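Local coordinates for protein biphenyl 2,3-Dioxygenase Beta Subunit (Sphingobium yanoikuyae, PDB 2GBW) that is the smaller subunit of a ring-hydroxylating dioxygenase, probably serving the dihydroxylation of biphenyl mainly as a structural partner of the catalytic alpha subunit, at residues Arg145-Asn149 with Gly150-Phe154; Trp91-Asp94 with Pro95-Ile99; Asn72-Phe75 with Gly76-Lys79. All coordinates share one frame; numbering follows the deposited sequence.

Contact 1 of 3, residues Arg145-Asn149 with Gly150-Phe154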
ATOM      1  N   ARG B 145      10.058 -20.972 -33.461  1.00 40.48           N
ATOM      2  CA  ARG B 145      10.746 -21.394 -34.683  1.00 42.02           C
ATOM      3  C   ARG B 145      10.934 -20.209 -35.603  1.00 43.10           C
ATOM      4  O   ARG B 145      10.215 -19.216 -35.548  1.00 41.04           O
ATOM      5  CB  ARG B 145       9.991 -22.492 -35.413  1.00 42.63           C
ATOM      6  CG  ARG B 145       8.588 -22.077 -35.824  1.00 43.25           C
ATOM      7  CD  ARG B 145       7.987 -23.078 -36.827  1.00 40.66           C
ATOM      8  NE  ARG B 145       7.510 -24.264 -36.121  1.00 37.88           N
ATOM      9  CZ  ARG B 145       6.288 -24.437 -35.618  1.00 39.53           C
ATOM     10  NH1 ARG B 145       5.342 -23.503 -35.741  1.00 40.53           N
ATOM     11  NH2 ARG B 145       6.002 -25.563 -34.980  1.00 40.59           N
ATOM     12  N   ARG B 146      11.934 -20.341 -36.454  1.00 44.51           N
ATOM     13  CA  ARG B 146      12.230 -19.364 -37.473  1.00 48.09           C
ATOM     14  C   ARG B 146      11.093 -19.298 -38.478  1.00 48.99           C
ATOM     15  O   ARG B 146      10.560 -20.321 -38.899  1.00 48.14           O
ATOM     16  CB  ARG B 146      13.530 -19.728 -38.185  1.00 48.70           C
ATOM     17  CG  ARG B 146      14.774 -19.257 -37.439  1.00 51.02           C
ATOM     18  CD  ARG B 146      15.404 -20.375 -36.595  1.00 55.06           C
ATOM     19  NE  ARG B 146      16.677 -19.955 -35.980  1.00 55.20           N
ATOM     20  CZ  ARG B 146      17.441 -20.731 -35.211  1.00 54.67           C
ATOM     21  NH1 ARG B 146      17.096 -21.992 -34.966  1.00 55.14           N
ATOM     22  NH2 ARG B 146      18.555 -20.239 -34.683  1.00 55.55           N
ATOM     23  N   ASP B 147      10.709 -18.075 -38.818  1.00 50.34           N
ATOM     24  CA  ASP B 147       9.661 -17.833 -39.780  1.00 51.07           C
ATOM     25  C   ASP B 147      10.081 -16.637 -40.637  1.00 51.82           C
ATOM     26  O   ASP B 147      10.055 -15.496 -40.193  1.00 52.05           O
ATOM     27  CB  ASP B 147       8.344 -17.574 -39.052  1.00 51.85           C
ATOM     28  CG  ASP B 147       7.169 -17.528 -40.007  1.00 53.77           C
ATOM     29  OD1 ASP B 147       6.707 -18.610 -40.470  1.00 54.72           O
ATOM     30  OD2 ASP B 147       6.737 -16.390 -40.310  1.00 62.71           O
ATOM     31  N   GLY B 148      10.528 -16.919 -41.856  1.00 52.49           N
ATOM     32  CA  GLY B 148      11.079 -15.885 -42.734  1.00 52.63           C
ATOM     33  C   GLY B 148      12.348 -15.298 -42.143  1.00 53.13           C
ATOM     34  O   GLY B 148      13.286 -16.031 -41.811  1.00 53.56           O
ATOM     35  N   ASN B 149      12.376 -13.974 -42.007  1.00 53.31           N
ATOM     36  CA  ASN B 149      13.506 -13.288 -41.370  1.00 52.45           C
ATOM     37  C   ASN B 149      13.259 -13.061 -39.887  1.00 52.03           C
ATOM     38  O   ASN B 149      14.024 -12.328 -39.247  1.00 54.10           O
ATOM     39  CB  ASN B 149      13.807 -11.940 -42.058  1.00 52.88           C
ATOM     40  CG  ASN B 149      15.151 -11.940 -42.789  1.00 55.73           C
ATOM     41  OD1 ASN B 149      15.424 -12.816 -43.625  1.00 58.82           O
ATOM     42  ND2 ASN B 149      16.000 -10.948 -42.467  1.00 58.98           N
ATOM     43  N   GLY B 150      12.213 -13.680 -39.324  1.00 50.12           N
ATOM     44  CA  GLY B 150      11.914 -13.554 -37.896  1.00 47.91           C
ATOM     45  C   GLY B 150      11.602 -14.888 -37.223  1.00 46.30           C
ATOM     46  O   GLY B 150      12.168 -15.929 -37.567  1.00 43.77           O
ATOM     47  N   PHE B 151      10.675 -14.854 -36.269  1.00 43.70           N
ATOM     48  CA  PHE B 151      10.288 -16.023 -35.488  1.00 43.22           C
ATOM     49  C   PHE B 151       8.794 -16.010 -35.290  1.00 41.97           C
ATOM     50  O   PHE B 151       8.186 -14.951 -35.376  1.00 43.03           O
ATOM     51  CB  PHE B 151      10.937 -15.963 -34.092  1.00 42.37           C
ATOM     52  CG  PHE B 151      12.424 -15.903 -34.145  1.00 40.89           C
ATOM     53  CD1 PHE B 151      13.072 -14.679 -34.246  1.00 41.49           C
ATOM     54  CD2 PHE B 151      13.176 -17.070 -34.182  1.00 40.87           C
ATOM     55  CE1 PHE B 151      14.448 -14.616 -34.336  1.00 41.68           C
ATOM     56  CE2 PHE B 151      14.558 -17.022 -34.309  1.00 41.70           C
ATOM     57  CZ  PHE B 151      15.195 -15.783 -34.353  1.00 39.72           C
ATOM     58  N   LYS B 152       8.219 -17.185 -35.007  1.00 41.04           N
ATOM     59  CA  LYS B 152       6.903 -17.294 -34.404  1.00 40.85           C
ATOM     60  C   LYS B 152       6.918 -18.200 -33.197  1.00 39.34           C
ATOM     61  O   LYS B 152       7.625 -19.182 -33.170  1.00 38.20           O
ATOM     62  CB  LYS B 152       5.893 -17.801 -35.429  1.00 41.77           C
ATOM     63  CG  LYS B 152       5.623 -16.777 -36.545  1.00 43.48           C
ATOM     64  CD  LYS B 152       4.487 -17.226 -37.468  1.00 43.48           C
ATOM     65  CE  LYS B 152       4.204 -16.165 -38.528  1.00 45.91           C
ATOM     66  NZ  LYS B 152       3.188 -16.617 -39.522  1.00 48.12           N
ATOM     67  N   VAL B 153       6.100 -17.886 -32.190  1.00 38.08           N
ATOM     68  CA  VAL B 153       6.037 -18.756 -31.023  1.00 38.25           C
ATOM     69  C   VAL B 153       5.009 -19.864 -31.297  1.00 38.70           C
ATOM     70  O   VAL B 153       3.920 -19.602 -31.839  1.00 38.09           O
ATOM     71  CB  VAL B 153       5.747 -17.945 -29.736  1.00 37.96           C
ATOM     72  CG1 VAL B 153       4.379 -17.197 -29.816  1.00 37.10           C
ATOM     73  CG2 VAL B 153       5.764 -18.846 -28.458  1.00 38.05           C
ATOM     74  N   PHE B 154       5.370 -21.102 -30.964  1.00 39.35           N
ATOM     75  CA  PHE B 154       4.447 -22.218 -31.071  1.00 40.03           C
ATOM     76  C   PHE B 154       4.186 -22.868 -29.723  1.00 40.53           C
ATOM     77  O   PHE B 154       3.243 -23.638 -29.585  1.00 41.90           O
ATOM     78  CB  PHE B 154       4.838 -23.227 -32.177  1.00 40.75           C
ATOM     79  CG  PHE B 154       6.109 -24.041 -31.905  1.00 39.60           C
ATOM     80  CD1 PHE B 154       7.352 -23.525 -32.226  1.00 42.88           C
ATOM     81  CD2 PHE B 154       6.042 -25.306 -31.321  1.00 43.34           C
ATOM     82  CE1 PHE B 154       8.518 -24.243 -31.983  1.00 41.82           C
ATOM     83  CE2 PHE B 154       7.251 -26.055 -31.083  1.00 40.42           C
ATOM     84  CZ  PHE B 154       8.461 -25.490 -31.405  1.00 42.53           C
TER
HETATM   85  O   HOH W   1       4.089 -18.850 -41.000  1.00 56.13           O

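Contact 2 of 3, residues Trp91-Asp94 with Pro95-Ile99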
ATOM      1  N   TRP B  91     -16.641  -1.520 -21.870  1.00 46.23           N
ATOM      2  CA  TRP B  91     -16.661  -0.207 -21.254  1.00 46.37           C
ATOM      3  C   TRP B  91     -15.521   0.027 -20.276  1.00 45.91           C
ATOM      4  O   TRP B  91     -15.069   1.173 -20.108  1.00 43.58           O
ATOM      5  CB  TRP B  91     -18.026   0.043 -20.603  1.00 48.43           C
ATOM      6  CG  TRP B  91     -19.150  -0.057 -21.614  1.00 49.22           C
ATOM      7  CD1 TRP B  91     -20.116  -1.007 -21.672  1.00 51.74           C
ATOM      8  CD2 TRP B  91     -19.342   0.789 -22.754  1.00 51.88           C
ATOM      9  NE1 TRP B  91     -20.942  -0.781 -22.765  1.00 51.88           N
ATOM     10  CE2 TRP B  91     -20.487   0.319 -23.442  1.00 52.34           C
ATOM     11  CE3 TRP B  91     -18.671   1.918 -23.249  1.00 53.03           C
ATOM     12  CZ2 TRP B  91     -20.978   0.937 -24.602  1.00 51.37           C
ATOM     13  CZ3 TRP B  91     -19.160   2.549 -24.403  1.00 51.72           C
ATOM     14  CH2 TRP B  91     -20.305   2.049 -25.065  1.00 52.31           C
ATOM     15  N   MET B  92     -15.050  -1.023 -19.604  1.00 45.73           N
ATOM     16  CA  MET B  92     -13.834  -0.887 -18.778  1.00 47.74           C
ATOM     17  C   MET B  92     -12.620  -0.428 -19.560  1.00 47.60           C
ATOM     18  O   MET B  92     -11.733   0.170 -18.975  1.00 48.70           O
ATOM     19  CB  MET B  92     -13.428  -2.213 -18.111  1.00 48.55           C
ATOM     20  CG  MET B  92     -14.009  -2.407 -16.786  1.00 50.25           C
ATOM     21  SD  MET B  92     -13.280  -3.868 -16.022  1.00 48.67           S
ATOM     22  CE  MET B  92     -11.615  -3.327 -15.635  1.00 49.60           C
ATOM     23  N   GLU B  93     -12.556  -0.760 -20.856  1.00 47.63           N
ATOM     24  CA  GLU B  93     -11.483  -0.354 -21.744  1.00 48.73           C
ATOM     25  C   GLU B  93     -11.835   0.830 -22.597  1.00 48.53           C
ATOM     26  O   GLU B  93     -11.283   0.991 -23.694  1.00 48.25           O
ATOM     27  CB  GLU B  93     -11.102  -1.494 -22.663  1.00 48.80           C
ATOM     28  CG  GLU B  93     -10.336  -2.544 -21.989  1.00 52.98           C
ATOM     29  CD  GLU B  93      -8.966  -2.044 -21.585  1.00 57.47           C
ATOM     30  OE1 GLU B  93      -8.113  -1.772 -22.477  1.00 60.85           O
ATOM     31  OE2 GLU B  93      -8.774  -1.921 -20.360  1.00 58.82           O
ATOM     32  N   ASP B  94     -12.736   1.669 -22.107  1.00 48.17           N
ATOM     33  CA  ASP B  94     -13.003   2.924 -22.777  1.00 48.10           C
ATOM     34  C   ASP B  94     -12.533   4.059 -21.857  1.00 49.28           C
ATOM     35  O   ASP B  94     -13.241   4.421 -20.918  1.00 48.69           O
ATOM     36  CB  ASP B  94     -14.472   3.028 -23.154  1.00 48.83           C
ATOM     37  CG  ASP B  94     -14.785   4.262 -23.985  1.00 50.48           C
ATOM     38  OD1 ASP B  94     -13.832   4.900 -24.459  1.00 53.69           O
ATOM     39  OD2 ASP B  94     -15.995   4.616 -24.120  1.00 56.85           O
ATOM     40  N   PRO B  95     -11.336   4.635 -22.133  1.00 50.74           N
ATOM     41  CA  PRO B  95     -10.381   4.309 -23.195  1.00 51.66           C
ATOM     42  C   PRO B  95      -9.499   3.159 -22.781  1.00 52.66           C
ATOM     43  O   PRO B  95      -9.551   2.743 -21.654  1.00 53.57           O
ATOM     44  CB  PRO B  95      -9.554   5.577 -23.324  1.00 51.44           C
ATOM     45  CG  PRO B  95      -9.563   6.116 -21.876  1.00 51.43           C
ATOM     46  CD  PRO B  95     -10.901   5.790 -21.333  1.00 50.87           C
ATOM     47  N   PRO B  96      -8.725   2.603 -23.713  1.00 53.54           N
ATOM     48  CA  PRO B  96      -7.947   1.458 -23.264  1.00 53.53           C
ATOM     49  C   PRO B  96      -7.004   1.794 -22.078  1.00 53.56           C
ATOM     50  O   PRO B  96      -6.463   2.901 -21.967  1.00 54.83           O
ATOM     51  CB  PRO B  96      -7.169   1.042 -24.516  1.00 53.64           C
ATOM     52  CG  PRO B  96      -7.930   1.602 -25.648  1.00 54.43           C
ATOM     53  CD  PRO B  96      -8.545   2.882 -25.136  1.00 53.86           C
ATOM     54  N   SER B  97      -6.882   0.852 -21.170  1.00 52.23           N
ATOM     55  CA  SER B  97      -5.927   0.970 -20.080  1.00 49.97           C
ATOM     56  C   SER B  97      -4.513   0.903 -20.683  1.00 47.99           C
ATOM     57  O   SER B  97      -4.314   0.530 -21.858  1.00 49.12           O
ATOM     58  CB  SER B  97      -6.151  -0.126 -19.083  1.00 51.26           C
ATOM     59  OG  SER B  97      -6.199  -1.366 -19.700  1.00 53.18           O
ATOM     60  N   LYS B  98      -3.562   1.321 -19.879  1.00 43.99           N
ATOM     61  CA  LYS B  98      -2.175   1.404 -20.270  1.00 43.71           C
ATOM     62  C   LYS B  98      -1.414   0.192 -19.760  1.00 40.88           C
ATOM     63  O   LYS B  98      -1.707  -0.308 -18.666  1.00 40.70           O
ATOM     64  CB  LYS B  98      -1.589   2.666 -19.667  1.00 43.57           C
ATOM     65  CG  LYS B  98      -2.132   3.923 -20.305  1.00 46.95           C
ATOM     66  CD  LYS B  98      -1.116   5.054 -20.206  1.00 49.03           C
ATOM     67  CE  LYS B  98      -1.403   6.242 -21.197  1.00 53.57           C
ATOM     68  NZ  LYS B  98      -0.461   7.446 -21.003  1.00 53.33           N
ATOM     69  N   ILE B  99      -0.464  -0.301 -20.542  1.00 39.19           N
ATOM     70  CA  ILE B  99       0.315  -1.440 -20.071  1.00 39.18           C
ATOM     71  C   ILE B  99       1.748  -1.229 -20.563  1.00 36.93           C
ATOM     72  O   ILE B  99       1.964  -0.664 -21.656  1.00 37.68           O
ATOM     73  CB  ILE B  99      -0.289  -2.759 -20.546  1.00 38.60           C
ATOM     74  CG1 ILE B  99       0.446  -3.964 -19.926  1.00 42.08           C
ATOM     75  CG2 ILE B  99      -0.352  -2.824 -22.090  1.00 42.27           C
ATOM     76  CD1 ILE B  99      -0.354  -5.232 -20.003  1.00 41.03           C
TER
HETATM   77  O   HOH W   2      -9.451   1.685 -18.914  1.00 53.12           O

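Contact 3 of 3, residues Asn72-Phe75 with Gly76-Lys79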
ATOM      1  N   ASN B  72      -5.308 -21.595 -21.410  1.00 39.54           N
ATOM      2  CA  ASN B  72      -5.062 -22.904 -21.962  1.00 40.59           C
ATOM      3  C   ASN B  72      -5.673 -22.966 -23.360  1.00 41.55           C
ATOM      4  O   ASN B  72      -6.696 -23.614 -23.587  1.00 42.90           O
ATOM      5  CB  ASN B  72      -5.653 -23.955 -21.028  1.00 41.12           C
ATOM      6  CG  ASN B  72      -4.986 -25.276 -21.140  1.00 42.29           C
ATOM      7  OD1 ASN B  72      -4.188 -25.536 -22.060  1.00 42.66           O
ATOM      8  ND2 ASN B  72      -5.355 -26.169 -20.225  1.00 45.48           N
ATOM      9  N   ASP B  73      -4.994 -22.331 -24.311  1.00 40.90           N
ATOM     10  CA  ASP B  73      -5.603 -21.941 -25.575  1.00 39.96           C
ATOM     11  C   ASP B  73      -4.837 -22.442 -26.763  1.00 39.67           C
ATOM     12  O   ASP B  73      -3.582 -22.496 -26.722  1.00 38.43           O
ATOM     13  CB  ASP B  73      -5.646 -20.412 -25.688  1.00 38.34           C
ATOM     14  CG  ASP B  73      -6.567 -19.753 -24.645  1.00 42.84           C
ATOM     15  OD1 ASP B  73      -7.487 -20.414 -24.136  1.00 41.45           O
ATOM     16  OD2 ASP B  73      -6.315 -18.571 -24.322  1.00 43.42           O
ATOM     17  N   ASP B  74      -5.604 -22.781 -27.808  1.00 39.69           N
ATOM     18  CA  ASP B  74      -5.093 -22.976 -29.163  1.00 40.05           C
ATOM     19  C   ASP B  74      -5.279 -21.677 -29.979  1.00 39.47           C
ATOM     20  O   ASP B  74      -5.736 -20.678 -29.457  1.00 40.42           O
ATOM     21  CB  ASP B  74      -5.741 -24.221 -29.804  1.00 39.89           C
ATOM     22  CG  ASP B  74      -7.228 -24.054 -30.128  1.00 41.37           C
ATOM     23  OD1 ASP B  74      -7.717 -22.912 -30.105  1.00 43.47           O
ATOM     24  OD2 ASP B  74      -7.926 -25.094 -30.365  1.00 42.99           O
ATOM     25  N   PHE B  75      -4.903 -21.694 -31.261  1.00 40.30           N
ATOM     26  CA  PHE B  75      -4.914 -20.469 -32.053  1.00 39.79           C
ATOM     27  C   PHE B  75      -6.286 -19.838 -32.155  1.00 39.47           C
ATOM     28  O   PHE B  75      -6.417 -18.643 -32.008  1.00 39.69           O
ATOM     29  CB  PHE B  75      -4.417 -20.757 -33.489  1.00 40.41           C
ATOM     30  CG  PHE B  75      -4.184 -19.541 -34.291  1.00 41.84           C
ATOM     31  CD1 PHE B  75      -2.994 -18.855 -34.180  1.00 42.35           C
ATOM     32  CD2 PHE B  75      -5.112 -19.119 -35.231  1.00 45.05           C
ATOM     33  CE1 PHE B  75      -2.723 -17.735 -34.951  1.00 43.13           C
ATOM     34  CE2 PHE B  75      -4.841 -17.980 -36.020  1.00 45.77           C
ATOM     35  CZ  PHE B  75      -3.649 -17.285 -35.853  1.00 42.82           C
ATOM     36  N   GLY B  76      -7.294 -20.637 -32.444  1.00 40.17           N
ATOM     37  CA  GLY B  76      -8.684 -20.138 -32.507  1.00 40.66           C
ATOM     38  C   GLY B  76      -9.190 -19.469 -31.232  1.00 41.07           C
ATOM     39  O   GLY B  76     -10.007 -18.526 -31.251  1.00 41.46           O
ATOM     40  N   GLU B  77      -8.735 -19.995 -30.106  1.00 42.47           N
ATOM     41  CA  GLU B  77      -9.097 -19.467 -28.804  1.00 42.15           C
ATOM     42  C   GLU B  77      -8.322 -18.176 -28.512  1.00 42.31           C
ATOM     43  O   GLU B  77      -8.859 -17.251 -27.960  1.00 41.59           O
ATOM     44  CB  GLU B  77      -8.869 -20.544 -27.749  1.00 42.71           C
ATOM     45  CG  GLU B  77      -9.911 -21.649 -27.882  1.00 45.05           C
ATOM     46  CD  GLU B  77      -9.483 -23.011 -27.361  1.00 45.46           C
ATOM     47  OE1 GLU B  77      -8.297 -23.179 -27.029  1.00 46.17           O
ATOM     48  OE2 GLU B  77     -10.372 -23.915 -27.273  1.00 47.24           O
ATOM     49  N   LEU B  78      -7.057 -18.100 -28.932  1.00 41.15           N
ATOM     50  CA  LEU B  78      -6.345 -16.842 -28.902  1.00 41.67           C
ATOM     51  C   LEU B  78      -7.013 -15.771 -29.798  1.00 41.35           C
ATOM     52  O   LEU B  78      -7.105 -14.614 -29.417  1.00 40.45           O
ATOM     53  CB  LEU B  78      -4.879 -17.062 -29.322  1.00 42.00           C
ATOM     54  CG  LEU B  78      -3.769 -16.488 -28.486  1.00 45.37           C
ATOM     55  CD1 LEU B  78      -4.012 -16.618 -26.916  1.00 40.71           C
ATOM     56  CD2 LEU B  78      -2.435 -17.107 -28.959  1.00 41.54           C
ATOM     57  N   LYS B  79      -7.437 -16.156 -31.008  1.00 42.31           N
ATOM     58  CA  LYS B  79      -8.115 -15.238 -31.915  1.00 42.74           C
ATOM     59  C   LYS B  79      -9.335 -14.651 -31.233  1.00 43.31           C
ATOM     60  O   LYS B  79      -9.594 -13.452 -31.322  1.00 42.92           O
ATOM     61  CB  LYS B  79      -8.549 -15.991 -33.183  1.00 43.75           C
ATOM     62  CG  LYS B  79      -8.975 -15.104 -34.346  1.00 44.26           C
ATOM     63  CD  LYS B  79      -8.933 -15.912 -35.657  1.00 45.74           C
ATOM     64  CE  LYS B  79      -8.325 -15.151 -36.801  1.00 51.09           C
ATOM     65  NZ  LYS B  79      -9.268 -14.176 -37.414  1.00 54.91           N
TER
HETATM   66  O   HOH W   3      -7.473 -25.182 -25.674  1.00 44.85           O

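Contact 1 of 3, residues Arg145-Asn149 with Gly150-Phe154
The guanidinium of Arg145 lies flat on the ring of Phe154, planes 14° apart, near the turn of a beta hairpin whose strands 132-147 and 150-160 are joined by a type II' turn from Asp147 to Gly150. NH2 of Arg145 comes closest, 3.4 Å from CG of Phe154, toward the rim of the ring, so the cation-pi contact is off-centre. The chain of Arg145 reaches there by a bend at chi3 (79°), crossing the phenylalanine at about a right angle. Beyond the stack, NH2 makes a salt bridge to Asp43, which would help fix the rotation of the flat group. Nearer the turn, Asp147 and Lys152 share the face of the sheet that carries Arg145. The lysine, extended beyond CG, passes CE 3.1 Å from OD2 of Asp147; its salt bridge from NZ to OD2 is long at 3.6 Å, and NZ also donates to the carbonyl of Gln37. Arg146 runs alongside Phe151, its CG 3.9 Å from CE2, while its guanidinium forms a salt bridge with Glu110 and a hydrogen bond to Gly114 O. Phe151 itself packs against helix 10-28. Gly148 suits the turn because its positive phi favours glycine. Paired backbone bonds join Arg145 to Lys152 and Asp147 to Gly150. A water bridges the charged pair, donating to OD1 of Asp147 at 2.7 Å and accepting from NZ of Lys152 at 2.8 Å.

Contact 2 of 3, residues Trp91-Asp94 with Pro95-Ile99
Ser97 OG donates to OE2 of Glu93 at 2.7 Å, meeting the syn lone pair of the carboxylate. The backbone N of the same serine turns to the other oxygen, 3.2 Å from Glu93 OE1, approaching from above the carboxylate plane, and has only a weak, longer bond to OE2. One acid thus receives both the hydroxyl and the amide of one residue, a task for which glutamate has the length and serine the short polar arm. The glutamate folds back to do so: chi1 of -74° sets CG beside its own backbone N, and a bend at chi2 (-68°) brings the carboxylate up against Ser97. Its OE1 also rests 3.6 Å from CB of Pro96. Between acid and serine the chain bends sharply through a cis peptide bond, Asp94 to Pro95, in the connection that leads from the short 3-10 segment 91-92 into strand 98-112 of the NTF2-like sheet. Proline suits this site because its ring makes the cis form comparatively accessible. The bend brings the carbonyls of Met92 and Pro95 to one water, which donates to Met92 O at 2.7 Å and to Pro95 O at 2.9 Å. Arg128 also donates to Met92 O, and Arg129 holds the carbonyls of Trp91 and Asp94. At the bend itself, OD1 of Asp94 accepts from the backbone N of Thr56 of the second subunit.

Contact 3 of 3, residues Asn72-Phe75 with Gly76-Lys79
The carboxylates of Asp74 and Glu77 are stacked, their planes 23° apart, with OD1 of Asp74 3.1 Å from OE1 of Glu77. This is a capping box at the N terminus of helix 75-84, where the chain leaves strand 71-73. Each acid accepts from the other's backbone: Asp74 OD1 takes the N-H of Glu77 at 3.1 Å, nearly along its C-O axis, and Glu77 OE1 takes the N-H of Asp74 at 2.8 Å on the anti side, 25° out of the carboxylate plane. Aspartate fits the N-cap because chi1 of 70° curls its short arm over the first turn; glutamate, extended beyond CG, has the length to reach back. The closeness of two like charges is probably eased by the helix N terminus and by another protein's chain, whose basic side chains pair with Asp74 OD2, Glu77 OE2 and Asp73 OD1. Asp73, the third acid, packs its CB 3.8 Å from CB of Glu77, and its OD2 meets Arg81. With an alanine in place of Glu77, the Asp74 N-H would probably be left without its side-chain acceptor and those basic groups with one mate fewer. Phe75 and Leu78 pack on Leu36 of helix 32-38, and Leu78 N donates to Asp74 O. A water donates to Glu77 OE1 at 2.6 Å and to Asn72 O at 2.7 Å.

Along the chain from the N terminus, contact 3 comes first, starting helix 75-84 where strand 71-73, outermost in this chain's sheet, ends. Contact 2 follows beyond that helix, bending the chain into strand 98-112. Contact 1 comes last, closing the hairpin of strands 132-147 and 150-160. Each is a local contact along a continuous stretch, complete before the next begins, so none encloses or crosses another. All three reach the same mixed sheet, yet none touches another: contacts 1 and 3 come within about 7 Å at their nearest atoms, whereas contacts 1 and 2 have centres about 30 Å apart. Contacts 2 and 3 also meet other chains of the assembly; contact 1 stays within its own subunit.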